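Local coordinates for aminotransferase, class IV (Brucella abortus, PDB 4TVI), which probably catalyses the pyridoxal-phosphate-dependent transfer of the amino group between leucine, isoleucine or valine and 2-oxoglutarate, at residues 35-40 against 46-51; 66-71 against 76-81; 243-248 against 304-309; 274-277 against 281-284. One frame throughout, in Å; residues are numbered along the deposited sequence.

Contact 1. Residues 35-40 against 46-51; sequences MWTYYK and GDVRIL
The side chain of Tyr-39 lies across Ile-50 and Val-48 and has the largest share of the contact of any residue. From CB, which points toward 46-51, CG is set anti to the backbone N (chi1 175°) and comes within 3.7 Å of Ile-50 CG2. That methyl sits over one face of the ring, 3.8 Å from its centroid and 13° off the ring normal, a CH-pi contact. Farther out, Tyr-39 CD2 meets Val-48 CG1 at 4.2 Å, CE1 approaches Ile-50 CB, and OH ends 3.3 Å from Ile-50 O. Lys-40 CG covers the other face, so the ring is held between two aliphatic groups. Toward the Met-35 end, Thr-37 CB rests 4.0 Å from Val-48 CG2. The backbones meet only at the far end, where Gly-46 N donates to Met-35 O (3.1 Å). Between these points water 1 accepts a hydrogen bond from Thr-37 OG1 and donates one to Gly-46 O, 2.6 Å away. Strand 49-50 lies at the dimer interface, where Arg-49 forms a salt bridge with Glu-129 of the second subunit. The chemistry is therefore divided: polar and water-bridged at the Gly-46 end, apolar around Tyr-39.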
loop_
_atom_site.group_PDB
_atom_site.type_symbol
_atom_site.label_atom_id
_atom_site.label_comp_id
_atom_site.label_asym_id
_atom_site.label_seq_id
_atom_site.Cartn_x
_atom_site.Cartn_y
_atom_site.Cartn_z
ATOM N N MET A 35 -4.068 9.106 24.260
ATOM C CA MET A 35 -4.314 7.996 23.355
ATOM C C MET A 35 -4.561 6.692 24.103
ATOM O O MET A 35 -3.854 6.368 25.063
ATOM C CB MET A 35 -3.121 7.847 22.403
ATOM C CG MET A 35 -3.267 6.784 21.342
ATOM S SD MET A 35 -1.898 6.851 20.159
ATOM C CE MET A 35 -2.173 8.458 19.411
ATOM N N TRP A 36 -5.552 5.938 23.632
ATOM C CA TRP A 36 -5.855 4.612 24.160
ATOM C C TRP A 36 -6.049 3.627 23.020
ATOM O O TRP A 36 -6.830 3.879 22.093
ATOM C CB TRP A 36 -7.113 4.635 25.033
ATOM C CG TRP A 36 -6.921 5.178 26.416
ATOM C CD1 TRP A 36 -7.240 6.433 26.855
ATOM C CD2 TRP A 36 -6.388 4.481 27.553
ATOM N NE1 TRP A 36 -6.932 6.561 28.189
ATOM C CE2 TRP A 36 -6.408 5.378 28.640
ATOM C CE3 TRP A 36 -5.891 3.188 27.753
ATOM C CZ2 TRP A 36 -5.951 5.021 29.914
ATOM C CZ3 TRP A 36 -5.435 2.839 29.011
ATOM C CH2 TRP A 36 -5.467 3.751 30.076
ATOM N N THR A 37 -5.339 2.506 23.080
ATOM C CA THR A 37 -5.416 1.514 22.017
ATOM C C THR A 37 -5.799 0.142 22.559
ATOM O O THR A 37 -5.193 -0.346 23.512
ATOM C CB THR A 37 -4.073 1.410 21.260
ATOM O OG1 THR A 37 -3.710 2.695 20.746
ATOM C CG2 THR A 37 -4.169 0.411 20.110
ATOM N N TYR A 38 -6.798 -0.484 21.941
ATOM C CA TYR A 38 -7.165 -1.852 22.288
ATOM C C TYR A 38 -6.388 -2.812 21.400
ATOM O O TYR A 38 -6.508 -2.772 20.177
ATOM C CB TYR A 38 -8.669 -2.081 22.127
ATOM C CG TYR A 38 -9.128 -3.446 22.585
ATOM C CD1 TYR A 38 -9.474 -3.680 23.911
ATOM C CD2 TYR A 38 -9.195 -4.508 21.695
ATOM C CE1 TYR A 38 -9.885 -4.935 24.333
ATOM C CE2 TYR A 38 -9.605 -5.761 22.103
ATOM C CZ TYR A 38 -9.949 -5.972 23.419
ATOM O OH TYR A 38 -10.352 -7.228 23.813
ATOM N N TYR A 39 -5.578 -3.659 22.020
ATOM C CA TYR A 39 -4.726 -4.588 21.280
ATOM C C TYR A 39 -4.428 -5.800 22.145
ATOM O O TYR A 39 -4.093 -5.656 23.321
ATOM C CB TYR A 39 -3.424 -3.906 20.847
ATOM C CG TYR A 39 -2.421 -4.818 20.165
ATOM C CD1 TYR A 39 -2.707 -5.410 18.937
ATOM C CD2 TYR A 39 -1.187 -5.085 20.750
ATOM C CE1 TYR A 39 -1.788 -6.240 18.308
ATOM C CE2 TYR A 39 -0.260 -5.917 20.132
ATOM C CZ TYR A 39 -0.565 -6.492 18.911
ATOM O OH TYR A 39 0.352 -7.318 18.293
ATOM N N LYS A 40 -4.571 -6.989 21.566
ATOM C CA LYS A 40 -4.399 -8.236 22.305
ATOM C C LYS A 40 -5.184 -8.241 23.618
ATOM O O LYS A 40 -4.629 -8.512 24.677
ATOM C CB LYS A 40 -2.915 -8.498 22.578
ATOM C CG LYS A 40 -2.088 -8.755 21.329
ATOM C CD LYS A 40 -1.490 -10.153 21.333
ATOM C CE LYS A 40 -0.830 -10.475 19.997
ATOM N NZ LYS A 40 -1.853 -10.835 18.965
ATOM N N GLY A 46 -0.874 5.452 25.356
ATOM C CA GLY A 46 0.315 5.945 24.691
ATOM C C GLY A 46 0.677 5.183 23.433
ATOM O O GLY A 46 -0.194 4.727 22.692
ATOM N N ASP A 47 1.977 5.049 23.193
ATOM C CA ASP A 47 2.471 4.414 21.980
ATOM C C ASP A 47 2.446 2.899 22.102
ATOM O O ASP A 47 3.179 2.319 22.900
ATOM C CB ASP A 47 3.891 4.878 21.666
ATOM C CG ASP A 47 4.442 4.226 20.417
ATOM O OD1 ASP A 47 4.174 4.740 19.318
ATOM O OD2 ASP A 47 5.127 3.191 20.530
ATOM N N VAL A 48 1.629 2.259 21.275
ATOM C CA VAL A 48 1.515 0.811 21.302
ATOM C C VAL A 48 2.015 0.218 19.987
ATOM O O VAL A 48 1.448 0.472 18.924
ATOM C CB VAL A 48 0.062 0.377 21.557
ATOM C CG1 VAL A 48 -0.045 -1.139 21.557
ATOM C CG2 VAL A 48 -0.430 0.953 22.884
ATOM N N ARG A 49 3.096 -0.550 20.063
ATOM C CA ARG A 49 3.684 -1.167 18.880
ATOM C C ARG A 49 2.917 -2.429 18.514
ATOM O O ARG A 49 2.976 -3.428 19.230
ATOM C CB ARG A 49 5.164 -1.473 19.122
ATOM C CG ARG A 49 6.007 -0.230 19.330
ATOM C CD ARG A 49 6.221 0.509 18.017
ATOM N NE ARG A 49 5.908 1.932 18.133
ATOM C CZ ARG A 49 6.191 2.842 17.203
ATOM N NH1 ARG A 49 6.805 2.484 16.083
ATOM N NH2 ARG A 49 5.860 4.114 17.399
ATOM N N ILE A 50 2.207 -2.389 17.388
ATOM C CA ILE A 50 1.283 -3.470 17.050
ATOM C C ILE A 50 1.716 -4.331 15.859
ATOM O O ILE A 50 1.268 -5.465 15.727
ATOM C CB ILE A 50 -0.134 -2.914 16.767
ATOM C CG1 ILE A 50 -0.101 -1.901 15.625
ATOM C CG2 ILE A 50 -0.707 -2.263 18.022
ATOM C CD1 ILE A 50 -1.471 -1.507 15.122
ATOM N N LEU A 51 2.580 -3.801 15.000
ATOM C CA LEU A 51 3.052 -4.549 13.827
ATOM C C LEU A 51 4.515 -4.975 13.964
ATOM O O LEU A 51 5.390 -4.156 14.242
ATOM C CB LEU A 51 2.871 -3.723 12.550
ATOM C CG LEU A 51 1.636 -4.052 11.711
ATOM C CD1 LEU A 51 0.363 -3.881 12.515
ATOM C CD2 LEU A 51 1.588 -3.205 10.434
HETATM O O HOH W 1 -2.653 3.988 22.991
#

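Contact 2. Residues 66-71 against 76-81; sequences DGARLF and PDLDRH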
loop_
_atom_site.group_PDB
_atom_site.type_symbol
_atom_site.label_atom_id
_atom_site.label_comp_id
_atom_site.label_asym_id
_atom_site.label_seq_id
_atom_site.Cartn_x
_atom_site.Cartn_y
_atom_site.Cartn_z
ATOM N N ASP A 66 -10.509 2.201 9.367
ATOM C CA ASP A 66 -11.625 3.111 9.169
ATOM C C ASP A 66 -11.475 4.290 10.115
ATOM O O ASP A 66 -10.432 4.455 10.758
ATOM C CB ASP A 66 -12.965 2.406 9.371
ATOM C CG ASP A 66 -14.030 2.904 8.411
ATOM O OD1 ASP A 66 -14.520 4.036 8.606
ATOM O OD2 ASP A 66 -14.366 2.167 7.455
ATOM N N GLY A 67 -12.494 5.138 10.171
ATOM C CA GLY A 67 -12.432 6.302 11.028
ATOM C C GLY A 67 -13.800 6.766 11.469
ATOM O O GLY A 67 -14.649 7.072 10.633
ATOM N N ALA A 68 -14.021 6.800 12.779
ATOM C CA ALA A 68 -15.223 7.417 13.327
ATOM C C ALA A 68 -14.829 8.583 14.230
ATOM O O ALA A 68 -13.644 8.803 14.489
ATOM C CB ALA A 68 -16.050 6.400 14.088
ATOM N N ARG A 69 -15.817 9.326 14.718
ATOM C CA ARG A 69 -15.527 10.536 15.481
ATOM C C ARG A 69 -16.443 10.713 16.687
ATOM O O ARG A 69 -17.663 10.603 16.576
ATOM C CB ARG A 69 -15.641 11.764 14.575
ATOM C CG ARG A 69 -14.921 13.007 15.084
ATOM C CD ARG A 69 -13.417 12.937 14.837
ATOM N NE ARG A 69 -12.800 14.259 14.900
ATOM C CZ ARG A 69 -12.251 14.778 15.993
ATOM N NH1 ARG A 69 -12.238 14.082 17.123
ATOM N NH2 ARG A 69 -11.715 15.993 15.960
ATOM N N LEU A 70 -15.844 10.993 17.839
ATOM C CA LEU A 70 -16.592 11.449 19.004
ATOM C C LEU A 70 -16.419 12.956 19.139
ATOM O O LEU A 70 -15.293 13.445 19.225
ATOM C CB LEU A 70 -16.122 10.743 20.277
ATOM C CG LEU A 70 -16.604 11.371 21.588
ATOM C CD1 LEU A 70 -18.121 11.242 21.733
ATOM C CD2 LEU A 70 -15.872 10.770 22.794
ATOM N N PHE A 71 -17.521 13.697 19.119
ATOM C CA PHE A 71 -17.447 15.140 19.308
ATOM C C PHE A 71 -18.745 15.666 19.907
ATOM O O PHE A 71 -19.830 15.211 19.543
ATOM C CB PHE A 71 -17.136 15.851 17.980
ATOM C CG PHE A 71 -18.252 15.778 16.971
ATOM C CD1 PHE A 71 -18.342 14.710 16.094
ATOM C CD2 PHE A 71 -19.204 16.786 16.896
ATOM C CE1 PHE A 71 -19.367 14.640 15.162
ATOM C CE2 PHE A 71 -20.237 16.722 15.970
ATOM C CZ PHE A 71 -20.315 15.648 15.099
ATOM N N PRO A 76 -21.799 10.114 15.569
ATOM C CA PRO A 76 -22.635 9.852 14.389
ATOM C C PRO A 76 -22.038 8.826 13.437
ATOM O O PRO A 76 -20.837 8.855 13.160
ATOM C CB PRO A 76 -22.738 11.226 13.717
ATOM C CG PRO A 76 -21.571 11.996 14.226
ATOM C CD PRO A 76 -21.376 11.522 15.637
ATOM N N ASP A 77 -22.887 7.916 12.968
ATOM C CA ASP A 77 -22.515 6.899 11.987
ATOM C C ASP A 77 -21.369 6.006 12.459
ATOM O O ASP A 77 -20.647 5.431 11.638
ATOM C CB ASP A 77 -22.150 7.549 10.643
ATOM C CG ASP A 77 -23.379 7.884 9.802
ATOM O OD1 ASP A 77 -24.368 7.124 9.870
ATOM O OD2 ASP A 77 -23.360 8.907 9.077
ATOM N N LEU A 78 -21.203 5.889 13.774
ATOM C CA LEU A 78 -20.224 4.956 14.333
ATOM C C LEU A 78 -20.532 3.533 13.871
ATOM O O LEU A 78 -19.623 2.731 13.652
ATOM C CB LEU A 78 -20.199 5.022 15.865
ATOM C CG LEU A 78 -19.344 3.961 16.572
ATOM C CD1 LEU A 78 -17.895 4.012 16.086
ATOM C CD2 LEU A 78 -19.407 4.135 18.087
ATOM N N ASP A 79 -21.817 3.218 13.733
ATOM C CA ASP A 79 -22.216 1.877 13.334
ATOM C C ASP A 79 -21.804 1.592 11.894
ATOM O O ASP A 79 -21.322 0.500 11.589
ATOM C CB ASP A 79 -23.726 1.677 13.512
ATOM C CG ASP A 79 -24.559 2.748 12.810
ATOM O OD1 ASP A 79 -24.043 3.851 12.541
ATOM O OD2 ASP A 79 -25.746 2.483 12.534
ATOM N N ARG A 80 -21.972 2.579 11.017
ATOM C CA ARG A 80 -21.607 2.411 9.612
ATOM C C ARG A 80 -20.095 2.294 9.443
ATOM O O ARG A 80 -19.613 1.459 8.683
ATOM C CB ARG A 80 -22.133 3.574 8.766
ATOM C CG ARG A 80 -23.644 3.754 8.810
ATOM C CD ARG A 80 -24.124 4.500 7.581
ATOM N NE ARG A 80 -23.936 3.719 6.356
ATOM C CZ ARG A 80 -23.994 4.229 5.130
ATOM N NH1 ARG A 80 -24.225 5.525 4.964
ATOM N NH2 ARG A 80 -23.820 3.450 4.070
ATOM N N HIS A 81 -19.355 3.135 10.156
ATOM C CA HIS A 81 -17.897 3.096 10.113
ATOM C C HIS A 81 -17.360 1.773 10.654
ATOM O O HIS A 81 -16.374 1.239 10.141
ATOM C CB HIS A 81 -17.306 4.275 10.894
ATOM C CG HIS A 81 -17.392 5.584 10.172
ATOM N ND1 HIS A 81 -16.672 5.851 9.026
ATOM C CD2 HIS A 81 -18.106 6.705 10.434
ATOM C CE1 HIS A 81 -16.935 7.078 8.617
ATOM N NE2 HIS A 81 -17.807 7.618 9.453
HETATM O O HOH W 2 -18.544 10.143 13.923
#
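Gly-67 O lies over the face of the His-81 ring, only 2.9 Å from ND1, yet the angle is too poor for a hydrogen bond. The N-H of ND1 goes instead to Asp-66 OD1 at the ring edge, at 2.8 Å and with an N-H...O angle of 151°. OD1 is approached almost end-on, and the carboxylate and imidazole planes are 69° apart. The same oxygen also accepts from Gly-67 N (2.8 Å), so two donors grip it, while OD2 forms a salt bridge with Arg-84. Carboxylate and imidazole are both buried, and this His-carboxylate bond connects strand 64-70, at one border of the antiparallel sheet within this chain, to the first turn of helix 78-91. In that turn His-81 N bonds to Asp-77 O, with Asp-77 at the N-cap position, although its side chain makes no capping bond. Apolar packing continues from the histidine: Ala-68 CB meets Leu-78 CD1 at 3.6 Å and also faces His-81 CB. At the far end Phe-71 and Pro-76 cross at about a right angle. A chi1 of 68° places the phenyl group between its own backbone N and carbonyl carbon, and brings CE1 to 3.6 Å from Pro-76 CG. Water 2 bridges the two backbones beside this pair, donating to Arg-69 O (2.8 Å) and Pro-76 O (2.7 Å).

Contact 3. Residues 243-248 against 304-309; sequences RQRVIK and ALYWEW
Arg-245 leaves its helix with CG anti to the backbone N and then bends at both chi2 and chi3 (each near 60°), a course that lays its outer half over one face of the indole of Trp-309. The CD methylene stands 3.5 Å from the centroid of the six-membered ring and almost exactly on its normal, a CH-pi contact. Beyond it the guanidinium lies flat on the same indole, with planes 14° apart and centres separated by 4.0 Å. Arg-245 NE approaches Trp-309 CH2 to 3.3 Å, and Arg-245 CZ is as near Trp-309 CZ2. The stacking leaves the guanidinium edge available for polar bonding, and NH2 forms a salt bridge with Asp-77. Salt bridge and stack together probably restrict the rotation of the guanidinium.

Nearer the helix, Arg-245 CG touches Tyr-306 CE2 at 3.6 Å, with guanidinium and phenol planes steeply inclined to each other. Val-246 CG2 reaches CD2 of the same tyrosine at 4.2 Å, which extends the contact toward the buried side. The axes of segments 243-248 and 304-309 pass 9.7 Å apart at an angle of 99°. This is a nearly perpendicular helix-helix packing with a guanidinium-indole stack, in which the last helix of the chain, 297-310, meets helix 241-252 beside the mixed sheet, where Val-246 and Tyr-306 both touch strand 281-288.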
loop_
_atom_site.group_PDB
_atom_site.type_symbol
_atom_site.label_atom_id
_atom_site.label_comp_id
_atom_site.label_asym_id
_atom_site.label_seq_id
_atom_site.Cartn_x
_atom_site.Cartn_y
_atom_site.Cartn_z
ATOM N N ARG A 243 -20.183 11.591 3.338
ATOM C CA ARG A 243 -20.720 12.023 2.046
ATOM C C ARG A 243 -22.185 11.633 1.880
ATOM O O ARG A 243 -23.025 12.475 1.560
ATOM C CB ARG A 243 -19.890 11.419 0.906
ATOM C CG ARG A 243 -20.502 11.575 -0.488
ATOM C CD ARG A 243 -19.817 10.642 -1.476
ATOM N NE ARG A 243 -20.328 10.816 -2.829
ATOM C CZ ARG A 243 -21.431 10.240 -3.289
ATOM N NH1 ARG A 243 -22.140 9.430 -2.507
ATOM N NH2 ARG A 243 -21.824 10.477 -4.533
ATOM N N GLN A 244 -22.486 10.359 2.118
ATOM C CA GLN A 244 -23.848 9.850 1.995
ATOM C C GLN A 244 -24.788 10.527 2.988
ATOM O O GLN A 244 -25.937 10.813 2.663
ATOM C CB GLN A 244 -23.875 8.336 2.212
ATOM C CG GLN A 244 -23.081 7.535 1.188
ATOM C CD GLN A 244 -22.943 6.077 1.583
ATOM O OE1 GLN A 244 -23.887 5.462 2.081
ATOM N NE2 GLN A 244 -21.754 5.522 1.383
ATOM N N ARG A 245 -24.296 10.771 4.199
ATOM C CA ARG A 245 -25.109 11.399 5.231
ATOM C C ARG A 245 -25.470 12.825 4.834
ATOM O O ARG A 245 -26.620 13.241 4.981
ATOM C CB ARG A 245 -24.383 11.393 6.581
ATOM C CG ARG A 245 -25.214 11.984 7.725
ATOM C CD ARG A 245 -26.513 11.199 7.920
ATOM N NE ARG A 245 -26.245 9.807 8.264
ATOM C CZ ARG A 245 -27.173 8.864 8.385
ATOM N NH1 ARG A 245 -28.455 9.155 8.188
ATOM N NH2 ARG A 245 -26.817 7.626 8.707
ATOM N N VAL A 246 -24.484 13.565 4.329
ATOM C CA VAL A 246 -24.682 14.951 3.906
ATOM C C VAL A 246 -25.641 15.048 2.707
ATOM O O VAL A 246 -26.515 15.926 2.659
ATOM C CB VAL A 246 -23.331 15.618 3.557
ATOM C CG1 VAL A 246 -23.535 16.937 2.809
ATOM C CG2 VAL A 246 -22.500 15.828 4.819
ATOM N N ILE A 247 -25.496 14.129 1.758
ATOM C CA ILE A 247 -26.402 14.075 0.613
ATOM C C ILE A 247 -27.830 13.838 1.088
ATOM O O ILE A 247 -28.761 14.514 0.657
ATOM C CB ILE A 247 -26.001 12.963 -0.379
ATOM C CG1 ILE A 247 -24.684 13.310 -1.079
ATOM C CG2 ILE A 247 -27.095 12.743 -1.402
ATOM C CD1 ILE A 247 -24.144 12.173 -1.935
ATOM N N LYS A 248 -27.987 12.876 1.990
ATOM C CA LYS A 248 -29.292 12.522 2.531
ATOM C C LYS A 248 -29.931 13.710 3.249
ATOM O O LYS A 248 -31.104 14.011 3.038
ATOM C CB LYS A 248 -29.157 11.324 3.480
ATOM C CG LYS A 248 -30.456 10.846 4.115
ATOM C CD LYS A 248 -30.218 9.586 4.943
ATOM C CE LYS A 248 -31.373 9.314 5.900
ATOM N NZ LYS A 248 -32.664 9.091 5.203
ATOM N N ALA A 304 -24.526 22.679 9.062
ATOM C CA ALA A 304 -25.549 22.897 10.083
ATOM C C ALA A 304 -26.496 21.706 10.152
ATOM O O ALA A 304 -26.845 21.237 11.236
ATOM C CB ALA A 304 -26.324 24.180 9.802
ATOM N N LEU A 305 -26.895 21.217 8.982
ATOM C CA LEU A 305 -27.796 20.076 8.885
ATOM C C LEU A 305 -27.172 18.822 9.477
ATOM O O LEU A 305 -27.855 18.024 10.116
ATOM C CB LEU A 305 -28.181 19.822 7.427
ATOM C CG LEU A 305 -29.113 20.850 6.788
ATOM C CD1 LEU A 305 -29.222 20.614 5.281
ATOM C CD2 LEU A 305 -30.481 20.799 7.454
ATOM N N TYR A 306 -25.870 18.651 9.267
ATOM C CA TYR A 306 -25.185 17.487 9.806
ATOM C C TYR A 306 -25.209 17.529 11.330
ATOM O O TYR A 306 -25.517 16.531 11.980
ATOM C CB TYR A 306 -23.743 17.402 9.304
ATOM C CG TYR A 306 -23.085 16.100 9.694
ATOM C CD1 TYR A 306 -22.468 15.957 10.932
ATOM C CD2 TYR A 306 -23.114 15.001 8.842
ATOM C CE1 TYR A 306 -21.880 14.763 11.305
ATOM C CE2 TYR A 306 -22.527 13.798 9.208
ATOM C CZ TYR A 306 -21.912 13.688 10.444
ATOM O OH TYR A 306 -21.327 12.499 10.824
ATOM N N TRP A 307 -24.878 18.687 11.893
ATOM C CA TRP A 307 -24.838 18.854 13.345
ATOM C C TRP A 307 -26.214 18.664 13.982
ATOM O O TRP A 307 -26.314 18.094 15.070
ATOM C CB TRP A 307 -24.275 20.229 13.703
ATOM C CG TRP A 307 -22.871 20.177 14.209
ATOM C CD1 TRP A 307 -22.445 20.420 15.485
ATOM C CD2 TRP A 307 -21.703 19.842 13.453
ATOM N NE1 TRP A 307 -21.083 20.268 15.566
ATOM C CE2 TRP A 307 -20.602 19.911 14.331
ATOM C CE3 TRP A 307 -21.479 19.496 12.117
ATOM C CZ2 TRP A 307 -19.298 19.647 13.917
ATOM C CZ3 TRP A 307 -20.180 19.230 11.707
ATOM C CH2 TRP A 307 -19.108 19.307 12.604
ATOM N N GLU A 308 -27.271 19.120 13.304
ATOM C CA GLU A 308 -28.626 18.928 13.818
ATOM C C GLU A 308 -28.947 17.456 13.941
ATOM O O GLU A 308 -29.392 16.993 14.990
ATOM C CB GLU A 308 -29.690 19.567 12.924
ATOM C CG GLU A 308 -31.103 19.102 13.331
ATOM C CD GLU A 308 -32.192 19.505 12.354
ATOM O OE1 GLU A 308 -31.914 19.555 11.135
ATOM O OE2 GLU A 308 -33.333 19.759 12.796
ATOM N N TRP A 309 -28.722 16.725 12.853
ATOM C CA TRP A 309 -28.995 15.297 12.838
ATOM C C TRP A 309 -28.136 14.554 13.855
ATOM O O TRP A 309 -28.613 13.649 14.540
ATOM C CB TRP A 309 -28.768 14.720 11.439
ATOM C CG TRP A 309 -28.692 13.236 11.452
ATOM C CD1 TRP A 309 -29.738 12.359 11.492
ATOM C CD2 TRP A 309 -27.503 12.441 11.434
ATOM N NE1 TRP A 309 -29.274 11.069 11.504
ATOM C CE2 TRP A 309 -27.904 11.090 11.464
ATOM C CE3 TRP A 309 -26.136 12.740 11.397
ATOM C CZ2 TRP A 309 -26.986 10.040 11.457
ATOM C CZ3 TRP A 309 -25.230 11.698 11.389
ATOM C CH2 TRP A 309 -25.658 10.364 11.425
#

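Contact 4. Residues 274-277 against 281-284; sequences FSTG and KVVP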
loop_
_atom_site.group_PDB
_atom_site.type_symbol
_atom_site.label_atom_id
_atom_site.label_comp_id
_atom_site.label_asym_id
_atom_site.label_seq_id
_atom_site.Cartn_x
_atom_site.Cartn_y
_atom_site.Cartn_z
ATOM N N PHE A 274 -16.763 22.324 -1.201
ATOM C CA PHE A 274 -16.474 21.813 0.134
ATOM C C PHE A 274 -16.171 20.318 0.121
ATOM O O PHE A 274 -16.340 19.643 -0.895
ATOM C CB PHE A 274 -17.626 22.130 1.099
ATOM C CG PHE A 274 -18.918 21.401 0.810
ATOM C CD1 PHE A 274 -19.877 21.960 -0.028
ATOM C CD2 PHE A 274 -19.206 20.194 1.433
ATOM C CE1 PHE A 274 -21.076 21.309 -0.270
ATOM C CE2 PHE A 274 -20.405 19.535 1.198
ATOM C CZ PHE A 274 -21.343 20.099 0.346
ATOM N N SER A 275 -15.680 19.816 1.246
ATOM C CA SER A 275 -15.360 18.402 1.357
ATOM C C SER A 275 -16.087 17.788 2.547
ATOM O O SER A 275 -16.512 18.499 3.465
ATOM C CB SER A 275 -13.852 18.198 1.492
ATOM O OG SER A 275 -13.384 18.655 2.746
ATOM N N THR A 276 -16.239 16.467 2.513
ATOM C CA THR A 276 -16.803 15.727 3.636
ATOM C C THR A 276 -15.862 14.597 4.016
ATOM O O THR A 276 -15.137 14.067 3.177
ATOM C CB THR A 276 -18.200 15.142 3.331
ATOM O OG1 THR A 276 -18.100 14.194 2.259
ATOM C CG2 THR A 276 -19.189 16.246 2.953
ATOM N N GLY A 277 -15.868 14.234 5.290
ATOM C CA GLY A 277 -14.990 13.192 5.775
ATOM C C GLY A 277 -15.165 13.033 7.264
ATOM O O GLY A 277 -15.773 13.879 7.907
ATOM N N LYS A 281 -16.205 16.338 9.315
ATOM C CA LYS A 281 -17.539 16.194 8.725
ATOM C C LYS A 281 -17.751 17.059 7.484
ATOM O O LYS A 281 -17.935 16.537 6.391
ATOM C CB LYS A 281 -18.620 16.474 9.773
ATOM C CG LYS A 281 -18.488 15.585 11.011
ATOM C CD LYS A 281 -18.294 14.113 10.631
ATOM C CE LYS A 281 -18.207 13.230 11.869
ATOM N NZ LYS A 281 -17.861 11.811 11.558
ATOM N N VAL A 282 -17.775 18.374 7.648
ATOM C CA VAL A 282 -17.981 19.269 6.513
ATOM C C VAL A 282 -16.952 20.390 6.549
ATOM O O VAL A 282 -16.864 21.122 7.536
ATOM C CB VAL A 282 -19.411 19.859 6.504
ATOM C CG1 VAL A 282 -19.569 20.871 5.380
ATOM C CG2 VAL A 282 -20.440 18.752 6.357
ATOM N N VAL A 283 -16.153 20.505 5.488
ATOM C CA VAL A 283 -15.064 21.473 5.457
ATOM C C VAL A 283 -15.076 22.247 4.149
ATOM O O VAL A 283 -15.083 21.653 3.071
ATOM C CB VAL A 283 -13.676 20.791 5.629
ATOM C CG1 VAL A 283 -12.565 21.811 5.518
ATOM C CG2 VAL A 283 -13.590 20.089 6.975
ATOM N N PRO A 284 -15.075 23.585 4.237
ATOM C CA PRO A 284 -15.083 24.423 3.035
ATOM C C PRO A 284 -13.745 24.415 2.314
ATOM O O PRO A 284 -12.688 24.298 2.937
ATOM C CB PRO A 284 -15.383 25.818 3.582
ATOM C CG PRO A 284 -14.799 25.795 4.954
ATOM C CD PRO A 284 -15.020 24.392 5.467
#
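Ser-275 and Val-283 form a regular antiparallel hydrogen-bonded pair, both bonds nearly straight. Ser-275 N donates to Val-283 O at 2.7 Å in the carbonyl plane, and the return bond from Val-283 N to Ser-275 O measures 2.9 Å. Their side chains share one face of the sheet, where Ser-275 OG stands 3.6 Å from Val-283 CB. On the other face lie Phe-274, Thr-276, Val-282 and Pro-284. With CG lying between the backbone N and the carbonyl carbon (chi1 67°), Phe-274 brings CD2 to 4.0 Å from Val-282 CG1, while Phe-274 CB rests 3.3 Å from Val-283 O.

Toward the turn the pairing becomes looser. Gly-277 N donates to Lys-281 O over 3.3 Å, and the bond back from Lys-281 N is weak, with an angle of 125°. Thr-276 CA adds a CA-H...O contact to Lys-281 O (3.1 Å). The lysine chain bends at chi2 and passes Gly-277 O, and its NZ is hydrogen-bonded to Asn-278 O in the three-residue connection of this beta hairpin.

Farther out, the ring of Phe-274 meets Phe-221 on strand 219-224, which pairs with strand 272-277 along its other edge. Helix 241-252 packs on Thr-276 and Val-282 through Val-246, and helix 297-310 reaches Phe-274 and Val-282 through Thr-299, placing the hairpin between its sheet neighbours and two helices.

Contacts 2 and 4 are buried, whereas contacts 1 and 3 are only partly so. Contact 1 stands apart at the dimer interface, its centre about 29 Å from that of contact 4, on the opposite side of the chain's centre; it and contact 2 reach the same antiparallel sheet. The other three touch one another: the Asp-77 to Arg-245 salt bridge joins contacts 2 and 3, and Lys-281 of contact 4 packs against Phe-71 and Tyr-306. Chemistry follows place: one backbone bond, a water bridge and ring packing in 1, a buried His-carboxylate bond in 2, cation stacking in 3, and mainly backbone hydrogen bonding in 4.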